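Long-range contacts in CalsepRRP (Calystegia sepium, PDB 1JY5), which is an RNase-related protein of the RNase T2 family that may bind RNA, though whether it cleaves RNA is uncertain: residues F5-A11 against G44-D50; R33-T38 against L204-N208; I135-Y141 against G153-I158; K169-V175 against T197-S203. All blocks are in the same frame, centred on the assembly; numbering follows the deposited sequence.

Contact 1: F5-A11 against G44-D50; sequences FDYFTLA and GLWPDYD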
loop_
_atom_site.group_PDB
_atom_site.type_symbol
_atom_site.label_atom_id
_atom_site.label_comp_id
_atom_site.label_asym_id
_atom_site.label_seq_id
_atom_site.Cartn_x
_atom_site.Cartn_y
_atom_site.Cartn_z
ATOM N N PHE A 5 7.252 -4.360 -16.874
ATOM C CA PHE A 5 6.140 -4.804 -16.039
ATOM C C PHE A 5 4.813 -4.669 -16.782
ATOM O O PHE A 5 4.691 -3.885 -17.725
ATOM C CB PHE A 5 6.113 -4.010 -14.728
ATOM C CG PHE A 5 5.706 -2.571 -14.886
ATOM C CD1 PHE A 5 4.408 -2.165 -14.592
ATOM C CD2 PHE A 5 6.628 -1.617 -15.300
ATOM C CE1 PHE A 5 4.034 -0.824 -14.706
ATOM C CE2 PHE A 5 6.265 -0.274 -15.417
ATOM C CZ PHE A 5 4.965 0.122 -15.120
ATOM N N ASP A 6 3.816 -5.431 -16.351
ATOM C CA ASP A 6 2.511 -5.424 -17.009
ATOM C C ASP A 6 1.507 -4.444 -16.418
ATOM O O ASP A 6 0.814 -3.738 -17.151
ATOM C CB ASP A 6 1.924 -6.836 -16.978
ATOM C CG ASP A 6 2.757 -7.823 -17.761
ATOM O OD1 ASP A 6 2.945 -8.961 -17.280
ATOM O OD2 ASP A 6 3.214 -7.462 -18.869
ATOM N N TYR A 7 1.426 -4.402 -15.094
ATOM C CA TYR A 7 0.484 -3.511 -14.441
ATOM C C TYR A 7 1.012 -3.069 -13.084
ATOM O O TYR A 7 2.006 -3.598 -12.581
ATOM C CB TYR A 7 -0.867 -4.221 -14.268
ATOM C CG TYR A 7 -0.814 -5.370 -13.283
ATOM C CD1 TYR A 7 -1.071 -5.162 -11.924
ATOM C CD2 TYR A 7 -0.427 -6.649 -13.693
ATOM C CE1 TYR A 7 -0.936 -6.197 -10.995
ATOM C CE2 TYR A 7 -0.288 -7.692 -12.772
ATOM C CZ TYR A 7 -0.538 -7.459 -11.430
ATOM O OH TYR A 7 -0.349 -8.471 -10.518
ATOM N N PHE A 8 0.327 -2.092 -12.503
ATOM C CA PHE A 8 0.676 -1.535 -11.205
ATOM C C PHE A 8 -0.241 -2.066 -10.104
ATOM O O PHE A 8 -1.459 -2.164 -10.290
ATOM C CB PHE A 8 0.511 -0.010 -11.223
ATOM C CG PHE A 8 1.673 0.742 -11.804
ATOM C CD1 PHE A 8 1.493 1.591 -12.893
ATOM C CD2 PHE A 8 2.924 0.678 -11.203
ATOM C CE1 PHE A 8 2.543 2.377 -13.366
ATOM C CE2 PHE A 8 3.979 1.458 -11.665
ATOM C CZ PHE A 8 3.789 2.308 -12.747
ATOM N N THR A 9 0.337 -2.421 -8.961
ATOM C CA THR A 9 -0.472 -2.835 -7.820
ATOM C C THR A 9 -0.257 -1.766 -6.755
ATOM O O THR A 9 0.881 -1.496 -6.367
ATOM C CB THR A 9 -0.041 -4.206 -7.220
ATOM O OG1 THR A 9 -0.506 -5.273 -8.056
ATOM C CG2 THR A 9 -0.623 -4.388 -5.807
ATOM N N LEU A 10 -1.332 -1.112 -6.319
ATOM C CA LEU A 10 -1.202 -0.127 -5.245
ATOM C C LEU A 10 -1.607 -0.906 -3.996
ATOM O O LEU A 10 -2.765 -1.283 -3.847
ATOM C CB LEU A 10 -2.144 1.080 -5.435
ATOM C CG LEU A 10 -2.216 2.081 -4.264
ATOM C CD1 LEU A 10 -0.852 2.705 -4.034
ATOM C CD2 LEU A 10 -3.251 3.187 -4.532
ATOM N N ALA A 11 -0.646 -1.175 -3.121
ATOM C CA ALA A 11 -0.935 -1.907 -1.897
ATOM C C ALA A 11 -1.074 -0.909 -0.760
ATOM O O ALA A 11 -0.263 0.009 -0.621
ATOM C CB ALA A 11 0.178 -2.912 -1.598
ATOM N N GLY A 44 2.955 0.263 -0.726
ATOM C CA GLY A 44 3.793 0.471 -1.896
ATOM C C GLY A 44 3.058 0.520 -3.226
ATOM O O GLY A 44 1.852 0.308 -3.278
ATOM N N LEU A 45 3.789 0.837 -4.297
ATOM C CA LEU A 45 3.233 0.859 -5.651
ATOM C C LEU A 45 4.143 -0.147 -6.331
ATOM O O LEU A 45 5.335 0.104 -6.509
ATOM C CB LEU A 45 3.380 2.234 -6.320
ATOM C CG LEU A 45 2.892 2.292 -7.784
ATOM C CD1 LEU A 45 1.402 1.957 -7.866
ATOM C CD2 LEU A 45 3.139 3.688 -8.350
ATOM N N TRP A 46 3.591 -1.293 -6.695
ATOM C CA TRP A 46 4.414 -2.330 -7.283
ATOM C C TRP A 46 4.265 -2.635 -8.774
ATOM O O TRP A 46 3.171 -2.958 -9.241
ATOM C CB TRP A 46 4.201 -3.646 -6.517
ATOM C CG TRP A 46 4.289 -3.554 -5.010
ATOM C CD1 TRP A 46 5.103 -2.737 -4.278
ATOM C CD2 TRP A 46 3.578 -4.366 -4.061
ATOM N NE1 TRP A 46 4.945 -2.993 -2.931
ATOM C CE2 TRP A 46 4.015 -3.986 -2.772
ATOM C CE3 TRP A 46 2.614 -5.380 -4.177
ATOM C CZ2 TRP A 46 3.525 -4.581 -1.604
ATOM C CZ3 TRP A 46 2.124 -5.976 -3.006
ATOM C CH2 TRP A 46 2.584 -5.569 -1.741
ATOM N N PRO A 47 5.360 -2.500 -9.547
ATOM C CA PRO A 47 5.254 -2.820 -10.974
ATOM C C PRO A 47 5.170 -4.349 -10.919
ATOM O O PRO A 47 6.023 -4.991 -10.297
ATOM C CB PRO A 47 6.592 -2.346 -11.544
ATOM C CG PRO A 47 6.955 -1.196 -10.644
ATOM C CD PRO A 47 6.604 -1.760 -9.270
ATOM N N ASP A 48 4.150 -4.933 -11.536
ATOM C CA ASP A 48 3.977 -6.384 -11.483
ATOM C C ASP A 48 3.803 -7.037 -12.846
ATOM O O ASP A 48 3.569 -6.364 -13.844
ATOM C CB ASP A 48 2.755 -6.746 -10.617
ATOM C CG ASP A 48 2.994 -6.531 -9.125
ATOM O OD1 ASP A 48 4.107 -6.835 -8.639
ATOM O OD2 ASP A 48 2.061 -6.075 -8.430
ATOM N N TYR A 49 3.914 -8.359 -12.862
ATOM C CA TYR A 49 3.740 -9.157 -14.071
ATOM C C TYR A 49 2.398 -9.883 -13.963
ATOM O O TYR A 49 1.982 -10.278 -12.869
ATOM C CB TYR A 49 4.850 -10.193 -14.186
ATOM C CG TYR A 49 6.206 -9.630 -14.525
ATOM C CD1 TYR A 49 7.350 -10.126 -13.907
ATOM C CD2 TYR A 49 6.354 -8.629 -15.489
ATOM C CE1 TYR A 49 8.614 -9.641 -14.235
ATOM C CE2 TYR A 49 7.614 -8.138 -15.828
ATOM C CZ TYR A 49 8.737 -8.650 -15.195
ATOM O OH TYR A 49 9.989 -8.180 -15.523
ATOM N N ASP A 50 1.735 -10.067 -15.097
ATOM C CA ASP A 50 0.441 -10.737 -15.128
ATOM C C ASP A 50 0.464 -12.158 -14.565
ATOM O O ASP A 50 -0.544 -12.628 -14.037
ATOM C CB ASP A 50 -0.102 -10.789 -16.563
ATOM C CG ASP A 50 -0.436 -9.418 -17.119
ATOM O OD1 ASP A 50 -1.026 -8.602 -16.376
ATOM O OD2 ASP A 50 -0.127 -9.163 -18.306
HETATM O O HOH W 1 2.301 -10.096 -10.011
#
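Antiparallel strand pairing from Tyr7–Asp48 to Ala11–Gly44 joins residues 5-11 to 44-50. It ends in a classic beta bulge, where Asp48 O accepts both Asp6 N (2.7 Å) and Tyr7 N (3.2 Å). Among the polar side chains, Thr9 OG1 donates to Asp48 OD2 over 2.7 Å; with OG1 beside its own backbone N (chi1 -77°), the hydroxyl meets that oxygen almost head-on to the C-O bond. Past the bulge, Asp50 N makes a straight bond of 2.7 Å to the anti lone pair of Asp6 OD1. The carboxylates of Asp6 and Asp50 stack nearly parallel, a repulsion that the salt bridge from Lys3 to Asp6 probably eases.

Three CH-pi contacts are added. Pro47 CB sits over a face of Phe5, Asp48 CB over Tyr7, and Ala11 CB lies 3.8 Å from the centroid of the Trp46 six-membered ring. Gly44 suits its place because a CB there would run into Trp46 NE1. On Pro47's sheet face, Phe8 CD2 packs 3.8 Å from Leu45 CG.

Strand 174-182 bonds to Phe8 and Leu10, helix 116-129 touches Leu10 and Leu45 through Thr123, and Trp46 reaches helix 97-106, bonding to Glu101 and stacking on His105.

Contact 2: R33-T38 against L204-N208; sequences RSEVET and LPIKN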
loop_
_atom_site.group_PDB
_atom_site.type_symbol
_atom_site.label_atom_id
_atom_site.label_comp_id
_atom_site.label_asym_id
_atom_site.label_seq_id
_atom_site.Cartn_x
_atom_site.Cartn_y
_atom_site.Cartn_z
ATOM N N ARG A 33 1.784 7.539 17.055
ATOM C CA ARG A 33 1.040 8.740 16.689
ATOM C C ARG A 33 -0.467 8.596 16.897
ATOM O O ARG A 33 -1.222 8.400 15.946
ATOM C CB ARG A 33 1.358 9.096 15.237
ATOM C CG ARG A 33 2.859 9.139 14.981
ATOM C CD ARG A 33 3.214 9.279 13.510
ATOM N NE ARG A 33 4.639 9.023 13.305
ATOM C CZ ARG A 33 5.249 9.037 12.126
ATOM N NH1 ARG A 33 4.565 9.299 11.021
ATOM N NH2 ARG A 33 6.547 8.782 12.054
ATOM N N SER A 34 -0.892 8.707 18.154
ATOM C CA SER A 34 -2.302 8.589 18.519
ATOM C C SER A 34 -3.168 9.660 17.862
ATOM O O SER A 34 -4.357 9.449 17.630
ATOM C CB SER A 34 -2.457 8.677 20.037
ATOM O OG SER A 34 -2.112 9.970 20.503
ATOM N N GLU A 35 -2.566 10.810 17.574
ATOM C CA GLU A 35 -3.274 11.920 16.946
ATOM C C GLU A 35 -3.818 11.547 15.569
ATOM O O GLU A 35 -4.851 12.065 15.139
ATOM C CB GLU A 35 -2.341 13.129 16.824
ATOM C CG GLU A 35 -1.009 12.823 16.149
ATOM C CD GLU A 35 -0.131 14.050 16.011
ATOM O OE1 GLU A 35 -0.555 15.017 15.342
ATOM O OE2 GLU A 35 0.987 14.051 16.571
ATOM N N VAL A 36 -3.115 10.648 14.883
ATOM C CA VAL A 36 -3.517 10.198 13.554
ATOM C C VAL A 36 -4.620 9.149 13.648
ATOM O O VAL A 36 -4.508 8.185 14.406
ATOM C CB VAL A 36 -2.319 9.585 12.782
ATOM C CG1 VAL A 36 -2.774 9.106 11.408
ATOM C CG2 VAL A 36 -1.207 10.611 12.643
ATOM N N GLU A 37 -5.685 9.346 12.878
ATOM C CA GLU A 37 -6.809 8.415 12.869
ATOM C C GLU A 37 -6.416 7.112 12.179
ATOM O O GLU A 37 -5.561 7.093 11.295
ATOM C CB GLU A 37 -8.011 9.032 12.146
ATOM C CG GLU A 37 -9.210 8.098 12.035
ATOM C CD GLU A 37 -10.325 8.650 11.157
ATOM O OE1 GLU A 37 -11.345 7.948 10.981
ATOM O OE2 GLU A 37 -10.187 9.781 10.643
ATOM N N THR A 38 -7.050 6.024 12.589
ATOM C CA THR A 38 -6.771 4.726 12.009
ATOM C C THR A 38 -7.307 4.686 10.582
ATOM O O THR A 38 -8.385 5.204 10.302
ATOM C CB THR A 38 -7.424 3.621 12.851
ATOM O OG1 THR A 38 -6.923 3.696 14.192
ATOM C CG2 THR A 38 -7.110 2.247 12.273
ATOM N N LEU A 204 -11.581 -4.312 11.443
ATOM C CA LEU A 204 -10.779 -3.150 11.079
ATOM C C LEU A 204 -10.382 -2.480 12.391
ATOM O O LEU A 204 -10.848 -1.390 12.716
ATOM C CB LEU A 204 -11.593 -2.191 10.207
ATOM C CG LEU A 204 -12.033 -2.742 8.843
ATOM C CD1 LEU A 204 -13.084 -1.827 8.223
ATOM C CD2 LEU A 204 -10.816 -2.872 7.926
ATOM N N PRO A 205 -9.498 -3.135 13.161
ATOM C CA PRO A 205 -9.016 -2.639 14.454
ATOM C C PRO A 205 -8.452 -1.226 14.445
ATOM O O PRO A 205 -7.948 -0.744 13.428
ATOM C CB PRO A 205 -7.967 -3.678 14.852
ATOM C CG PRO A 205 -7.444 -4.150 13.524
ATOM C CD PRO A 205 -8.720 -4.312 12.738
ATOM N N ILE A 206 -8.546 -0.572 15.599
ATOM C CA ILE A 206 -8.053 0.788 15.789
ATOM C C ILE A 206 -6.633 0.692 16.341
ATOM O O ILE A 206 -6.272 -0.310 16.964
ATOM C CB ILE A 206 -8.950 1.553 16.797
ATOM C CG1 ILE A 206 -10.402 1.535 16.309
ATOM C CG2 ILE A 206 -8.467 2.990 16.959
ATOM C CD1 ILE A 206 -11.401 2.091 17.309
ATOM N N LYS A 207 -5.822 1.719 16.106
ATOM C CA LYS A 207 -4.449 1.715 16.606
ATOM C C LYS A 207 -4.413 1.704 18.129
ATOM O O LYS A 207 -5.446 1.827 18.785
ATOM C CB LYS A 207 -3.675 2.934 16.091
ATOM C CG LYS A 207 -3.226 2.823 14.648
ATOM C CD LYS A 207 -2.202 3.894 14.293
ATOM C CE LYS A 207 -2.820 5.279 14.171
ATOM N NZ LYS A 207 -3.277 5.845 15.457
ATOM N N ASN A 208 -3.213 1.557 18.683
ATOM C CA ASN A 208 -3.021 1.529 20.130
ATOM C C ASN A 208 -3.838 0.402 20.761
ATOM O O ASN A 208 -4.527 0.672 21.769
ATOM C CB ASN A 208 -3.433 2.870 20.746
ATOM C CG ASN A 208 -2.815 4.059 20.030
ATOM O OD1 ASN A 208 -1.593 4.189 19.954
ATOM N ND2 ASN A 208 -3.664 4.935 19.499
#
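Lys207 inserts its side chain toward the type I beta turn of Arg33-Val36, and its ammonium group meets two main-chain carbonyls there. NZ donates to Val36 O at 2.8 Å, tilted 20° from the carbonyl plane, and more weakly to Arg33 O at 3.3 Å. Bends at chi3 (-73°) and chi4 (69°) curl the chain so that this largely buried lysine ends at the turn. Arg33 O also accepts Val36 N, the bond that closes the turn itself.

Farther along, Lys207 N donates to Thr38 OG1 over 3.0 Å. A threonine fits because its two branches divide the work: the hydroxyl takes the amide, while CG2 lies 3.3 Å from Pro205 O. That carbonyl is itself satisfied by Trp14 NE1, and Ile206 N by Asn145 OD1. The guanidinium of Arg33 turns elsewhere, to Ser76 O and Pro27 O.

No regular strand forms. The contact joins the C-terminal tail to the loop before strand 40-48 through a lysine that serves the carbonyls of a type I turn.

Contact 3: I135-Y141 against G153-I158; sequences ILSESGY and GIMSAI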
loop_
_atom_site.group_PDB
_atom_site.type_symbol
_atom_site.label_atom_id
_atom_site.label_comp_id
_atom_site.label_asym_id
_atom_site.label_seq_id
_atom_site.Cartn_x
_atom_site.Cartn_y
_atom_site.Cartn_z
ATOM N N ILE A 135 -14.214 5.180 1.236
ATOM C CA ILE A 135 -15.176 4.300 0.588
ATOM C C ILE A 135 -15.767 3.327 1.606
ATOM O O ILE A 135 -16.974 3.079 1.616
ATOM C CB ILE A 135 -14.524 3.502 -0.556
ATOM C CG1 ILE A 135 -14.215 4.442 -1.727
ATOM C CG2 ILE A 135 -15.447 2.370 -1.000
ATOM C CD1 ILE A 135 -13.463 3.785 -2.871
ATOM N N LEU A 136 -14.917 2.779 2.466
ATOM C CA LEU A 136 -15.391 1.844 3.478
ATOM C C LEU A 136 -16.249 2.548 4.528
ATOM O O LEU A 136 -17.316 2.055 4.890
ATOM C CB LEU A 136 -14.213 1.139 4.159
ATOM C CG LEU A 136 -13.407 0.158 3.304
ATOM C CD1 LEU A 136 -12.401 -0.556 4.192
ATOM C CD2 LEU A 136 -14.337 -0.852 2.636
ATOM N N SER A 137 -15.796 3.703 5.004
ATOM C CA SER A 137 -16.545 4.438 6.018
ATOM C C SER A 137 -17.957 4.788 5.555
ATOM O O SER A 137 -18.916 4.658 6.315
ATOM C CB SER A 137 -15.798 5.713 6.426
ATOM O OG SER A 137 -15.577 6.564 5.319
ATOM N N GLU A 138 -18.089 5.221 4.306
ATOM C CA GLU A 138 -19.399 5.580 3.776
ATOM C C GLU A 138 -20.292 4.354 3.569
ATOM O O GLU A 138 -21.470 4.485 3.239
ATOM C CB GLU A 138 -19.240 6.348 2.462
ATOM C CG GLU A 138 -18.319 7.555 2.588
ATOM C CD GLU A 138 -18.211 8.347 1.306
ATOM O OE1 GLU A 138 -18.195 7.727 0.221
ATOM O OE2 GLU A 138 -18.120 9.590 1.384
ATOM N N SER A 139 -19.732 3.163 3.763
ATOM C CA SER A 139 -20.503 1.932 3.607
ATOM C C SER A 139 -20.744 1.222 4.933
ATOM O O SER A 139 -21.211 0.081 4.959
ATOM C CB SER A 139 -19.804 0.976 2.638
ATOM O OG SER A 139 -20.129 1.287 1.297
ATOM N N GLY A 140 -20.415 1.893 6.031
ATOM C CA GLY A 140 -20.624 1.308 7.346
ATOM C C GLY A 140 -19.442 0.551 7.919
ATOM O O GLY A 140 -19.510 0.070 9.049
ATOM N N TYR A 141 -18.359 0.437 7.154
ATOM C CA TYR A 141 -17.179 -0.275 7.628
ATOM C C TYR A 141 -16.189 0.713 8.230
ATOM O O TYR A 141 -15.363 1.304 7.529
ATOM C CB TYR A 141 -16.541 -1.063 6.485
ATOM C CG TYR A 141 -17.525 -1.964 5.779
ATOM C CD1 TYR A 141 -18.195 -1.533 4.637
ATOM C CD2 TYR A 141 -17.829 -3.228 6.282
ATOM C CE1 TYR A 141 -19.145 -2.337 4.010
ATOM C CE2 TYR A 141 -18.779 -4.041 5.665
ATOM C CZ TYR A 141 -19.433 -3.586 4.531
ATOM O OH TYR A 141 -20.383 -4.375 3.922
ATOM N N GLY A 153 -18.700 -8.121 2.099
ATOM C CA GLY A 153 -19.283 -6.797 2.195
ATOM C C GLY A 153 -18.246 -5.713 1.962
ATOM O O GLY A 153 -18.531 -4.696 1.332
ATOM N N ILE A 154 -17.042 -5.918 2.483
ATOM C CA ILE A 154 -15.972 -4.946 2.292
ATOM C C ILE A 154 -15.574 -4.966 0.816
ATOM O O ILE A 154 -15.370 -3.919 0.201
ATOM C CB ILE A 154 -14.757 -5.281 3.176
ATOM C CG1 ILE A 154 -15.122 -5.033 4.644
ATOM C CG2 ILE A 154 -13.548 -4.453 2.746
ATOM C CD1 ILE A 154 -14.032 -5.382 5.630
ATOM N N MET A 155 -15.484 -6.173 0.264
ATOM C CA MET A 155 -15.140 -6.392 -1.141
ATOM C C MET A 155 -16.151 -5.694 -2.052
ATOM O O MET A 155 -15.783 -4.918 -2.936
ATOM C CB MET A 155 -15.164 -7.891 -1.463
ATOM C CG MET A 155 -14.133 -8.737 -0.738
ATOM S SD MET A 155 -12.496 -8.561 -1.433
ATOM C CE MET A 155 -12.456 -9.914 -2.629
ATOM N N SER A 156 -17.428 -5.988 -1.830
ATOM C CA SER A 156 -18.505 -5.410 -2.625
ATOM C C SER A 156 -18.539 -3.891 -2.520
ATOM O O SER A 156 -18.801 -3.199 -3.503
ATOM C CB SER A 156 -19.854 -5.994 -2.187
ATOM O OG SER A 156 -20.921 -5.399 -2.909
ATOM N N ALA A 157 -18.275 -3.371 -1.328
ATOM C CA ALA A 157 -18.276 -1.927 -1.129
ATOM C C ALA A 157 -17.203 -1.280 -2.004
ATOM O O ALA A 157 -17.461 -0.294 -2.691
ATOM C CB ALA A 157 -18.026 -1.597 0.344
ATOM N N ILE A 158 -15.996 -1.835 -1.983
ATOM C CA ILE A 158 -14.912 -1.281 -2.795
ATOM C C ILE A 158 -15.215 -1.477 -4.281
ATOM O O ILE A 158 -15.088 -0.547 -5.074
ATOM C CB ILE A 158 -13.570 -1.942 -2.438
ATOM C CG1 ILE A 158 -13.268 -1.681 -0.961
ATOM C CG2 ILE A 158 -12.453 -1.385 -3.315
ATOM C CD1 ILE A 158 -12.066 -2.409 -0.431
#
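The Tyr141 ring carries Ile154 CG1 over one face, 4.1 Å from its centroid and 28° off the normal, while Ala157 CB comes obliquely to CE1 at 3.9 Å. Tyr149, outside the two segments, meets the same ring with its plane strongly inclined. Tyr141 is placed by a Schellman motif that ends the helix containing residues 135-137: Gly140 N bonds to Ser137 O, and Leu136 O takes Ser139 N and Tyr141 N from opposite faces of its plane. Gly140, the C-prime residue, has a positive phi of 93°, at which a side chain would press on the preceding carbonyl.

From that turn Tyr141 reaches helix 151-162 with its hydroxyl end, OH lying 3.2 Å from Gly153 CA. Glycine is suited here, since a CB would collide with the phenol oxygen. Replacing Tyr141 by an alanine would remove the ring, and would probably open a gap beside Gly153 and leave Ile154 CG1 without its aromatic neighbour.

The helix-helix packing continues through Leu136, whose CD2 branch lies 3.7 Å from Ile154 CG2 and 3.8 Å from Ile158 CG1, wedged between side chains one helical turn apart. Small Ala157 lets the chain of Ser139 come close, OG to CB 3.7 Å. At the start of its segment, Ile135 turns its CG2 methyl, not CG1, to the other helix, 3.7 Å from Ala157 O.

Contact 4: K169-V175 against T197-S203; sequences KCKSDAV and TCPSLVS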
loop_
_atom_site.group_PDB
_atom_site.type_symbol
_atom_site.label_atom_id
_atom_site.label_comp_id
_atom_site.label_asym_id
_atom_site.label_seq_id
_atom_site.Cartn_x
_atom_site.Cartn_y
_atom_site.Cartn_z
ATOM N N LYS A 169 -5.755 -9.008 1.985
ATOM C CA LYS A 169 -4.940 -9.925 2.770
ATOM C C LYS A 169 -5.241 -9.651 4.240
ATOM O O LYS A 169 -5.440 -8.497 4.638
ATOM C CB LYS A 169 -3.448 -9.695 2.497
ATOM C CG LYS A 169 -3.041 -9.808 1.028
ATOM C CD LYS A 169 -3.340 -11.185 0.455
ATOM C CE LYS A 169 -2.747 -11.344 -0.940
ATOM N NZ LYS A 169 -3.099 -12.662 -1.533
ATOM N N CYS A 170 -5.272 -10.713 5.039
ATOM C CA CYS A 170 -5.562 -10.590 6.461
ATOM C C CYS A 170 -4.460 -11.088 7.369
ATOM O O CYS A 170 -3.604 -11.870 6.963
ATOM C CB CYS A 170 -6.859 -11.325 6.803
ATOM S SG CYS A 170 -8.311 -10.436 6.200
ATOM N N LYS A 171 -4.506 -10.616 8.606
ATOM C CA LYS A 171 -3.549 -10.998 9.623
ATOM C C LYS A 171 -4.377 -11.606 10.747
ATOM O O LYS A 171 -4.977 -10.885 11.546
ATOM C CB LYS A 171 -2.792 -9.763 10.113
ATOM C CG LYS A 171 -1.623 -10.036 11.033
ATOM C CD LYS A 171 -0.960 -8.722 11.414
ATOM C CE LYS A 171 0.249 -8.932 12.307
ATOM N NZ LYS A 171 0.865 -7.624 12.686
ATOM N N SER A 172 -4.433 -12.935 10.767
ATOM C CA SER A 172 -5.177 -13.695 11.769
ATOM C C SER A 172 -6.690 -13.581 11.612
ATOM O O SER A 172 -7.397 -14.591 11.561
ATOM C CB SER A 172 -4.777 -13.250 13.176
ATOM O OG SER A 172 -5.435 -14.034 14.158
ATOM N N ASP A 173 -7.183 -12.349 11.547
ATOM C CA ASP A 173 -8.611 -12.104 11.403
ATOM C C ASP A 173 -8.907 -10.643 11.071
ATOM O O ASP A 173 -10.047 -10.277 10.790
ATOM C CB ASP A 173 -9.342 -12.477 12.688
ATOM C CG ASP A 173 -10.829 -12.273 12.578
ATOM O OD1 ASP A 173 -11.453 -12.978 11.757
ATOM O OD2 ASP A 173 -11.373 -11.406 13.297
ATOM N N ALA A 174 -7.875 -9.811 11.112
ATOM C CA ALA A 174 -8.019 -8.390 10.822
ATOM C C ALA A 174 -7.489 -8.048 9.429
ATOM O O ALA A 174 -6.480 -8.599 8.991
ATOM C CB ALA A 174 -7.267 -7.581 11.864
ATOM N N VAL A 175 -8.170 -7.135 8.745
ATOM C CA VAL A 175 -7.740 -6.712 7.419
ATOM C C VAL A 175 -6.396 -5.998 7.551
ATOM O O VAL A 175 -6.275 -5.000 8.267
ATOM C CB VAL A 175 -8.764 -5.753 6.779
ATOM C CG1 VAL A 175 -8.243 -5.248 5.435
ATOM C CG2 VAL A 175 -10.090 -6.476 6.590
ATOM N N THR A 197 -7.947 -15.448 1.088
ATOM C CA THR A 197 -7.137 -15.897 2.209
ATOM C C THR A 197 -7.691 -15.392 3.541
ATOM O O THR A 197 -7.334 -15.898 4.606
ATOM C CB THR A 197 -5.683 -15.429 2.051
ATOM O OG1 THR A 197 -5.655 -14.027 1.748
ATOM C CG2 THR A 197 -5.008 -16.197 0.926
ATOM N N CYS A 198 -8.568 -14.396 3.475
ATOM C CA CYS A 198 -9.171 -13.840 4.678
ATOM C C CYS A 198 -10.327 -14.691 5.166
ATOM O O CYS A 198 -10.988 -15.369 4.381
ATOM C CB CYS A 198 -9.706 -12.435 4.418
ATOM S SG CYS A 198 -8.488 -11.094 4.293
ATOM N N PRO A 199 -10.584 -14.667 6.481
ATOM C CA PRO A 199 -11.689 -15.443 7.051
ATOM C C PRO A 199 -12.981 -14.804 6.555
ATOM O O PRO A 199 -12.964 -13.677 6.057
ATOM C CB PRO A 199 -11.522 -15.242 8.555
ATOM C CG PRO A 199 -10.067 -14.962 8.716
ATOM C CD PRO A 199 -9.752 -14.078 7.545
ATOM N N SER A 200 -14.096 -15.509 6.702
ATOM C CA SER A 200 -15.388 -14.988 6.277
ATOM C C SER A 200 -15.720 -13.692 7.015
ATOM O O SER A 200 -16.344 -12.790 6.455
ATOM C CB SER A 200 -16.487 -16.015 6.545
ATOM O OG SER A 200 -17.732 -15.551 6.053
ATOM N N LEU A 201 -15.311 -13.610 8.278
ATOM C CA LEU A 201 -15.554 -12.421 9.088
ATOM C C LEU A 201 -14.219 -11.778 9.436
ATOM O O LEU A 201 -13.296 -12.453 9.887
ATOM C CB LEU A 201 -16.310 -12.783 10.371
ATOM C CG LEU A 201 -17.745 -13.294 10.205
ATOM C CD1 LEU A 201 -18.326 -13.619 11.576
ATOM C CD2 LEU A 201 -18.597 -12.245 9.504
ATOM N N VAL A 202 -14.120 -10.471 9.224
ATOM C CA VAL A 202 -12.883 -9.754 9.494
ATOM C C VAL A 202 -13.130 -8.474 10.272
ATOM O O VAL A 202 -14.270 -8.029 10.403
ATOM C CB VAL A 202 -12.161 -9.401 8.179
ATOM C CG1 VAL A 202 -11.795 -10.676 7.438
ATOM C CG2 VAL A 202 -13.051 -8.519 7.318
ATOM N N SER A 203 -12.057 -7.878 10.783
ATOM C CA SER A 203 -12.182 -6.647 11.552
ATOM C C SER A 203 -11.265 -5.541 11.052
ATOM O O SER A 203 -10.306 -5.791 10.327
ATOM C CB SER A 203 -11.871 -6.924 13.024
ATOM O OG SER A 203 -10.545 -7.403 13.172
HETATM O O HOH W 2 -6.172 -13.286 -0.904
HETATM O O HOH W 3 -4.839 -13.071 3.831
#
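Cys170 and Cys198 join in a disulfide, SG to SG 2.0 Å, whose chi3 of 96° turns the two CB arms almost at right angles. Val202 covers the bridge with one branch and reaches onward with the other: CG1 packs 3.7 Å from Cys170 SG, and CG2 meets Val175 CG2 at 3.7 Å as the two valines cross at a slant. The Pro199 ring approaches Cys170 CB with its CD.

Asp173 lies in the two-residue turn between strands 167-171 and 174-182. With CG extended away from the backbone N (chi1 -179°), it brings OD1 to 3.9 Å from Pro199 CG and 2.7 Å from Leu201 O. An alanine at this turn position would lack the carboxylate, and Pro199 CG is likely to lose part of its cover. The main chain adds two bonds: Ser203 N donates to Asp173 O at 3.1 Å, and Val175 N to Ser203 O at 3.0 Å. Small Ala174 lets Ser203 OG come within 3.5 Å of its CB.

At the other end, a water links Lys169 NZ to Thr197 OG1. Val202 pairs through its backbone with Tyr149 of strand 149-150, while Cys198 and Val202 pack on Val151 of helix 151-162, linking that helix to the end of the main sheet.

Contacts 2, 3 and 4 form one region, while contact 1 stands apart. Ile154 CD1 of contact 3 packs 3.7 Å from Val202 CG2 of contact 4; Pro205 CD of contact 2 lies 3.7 Å from Ala174 CB of contact 4, and Leu204 CD1 lies 3.9 Å from Tyr141 O of contact 3. Contact 1 comes within about 8 Å of contact 4 at the nearest atoms, centres about 23 Å apart, and strands 7-14 and 174-182 connect them as neighbours in one sheet. Its GLWP sequence belongs to a conserved motif of RNase T2 enzymes, but Lys43 precedes it where active relatives have a histidine. The centres of contacts 1 and 2, about 28 Å apart, flank the chain's centre.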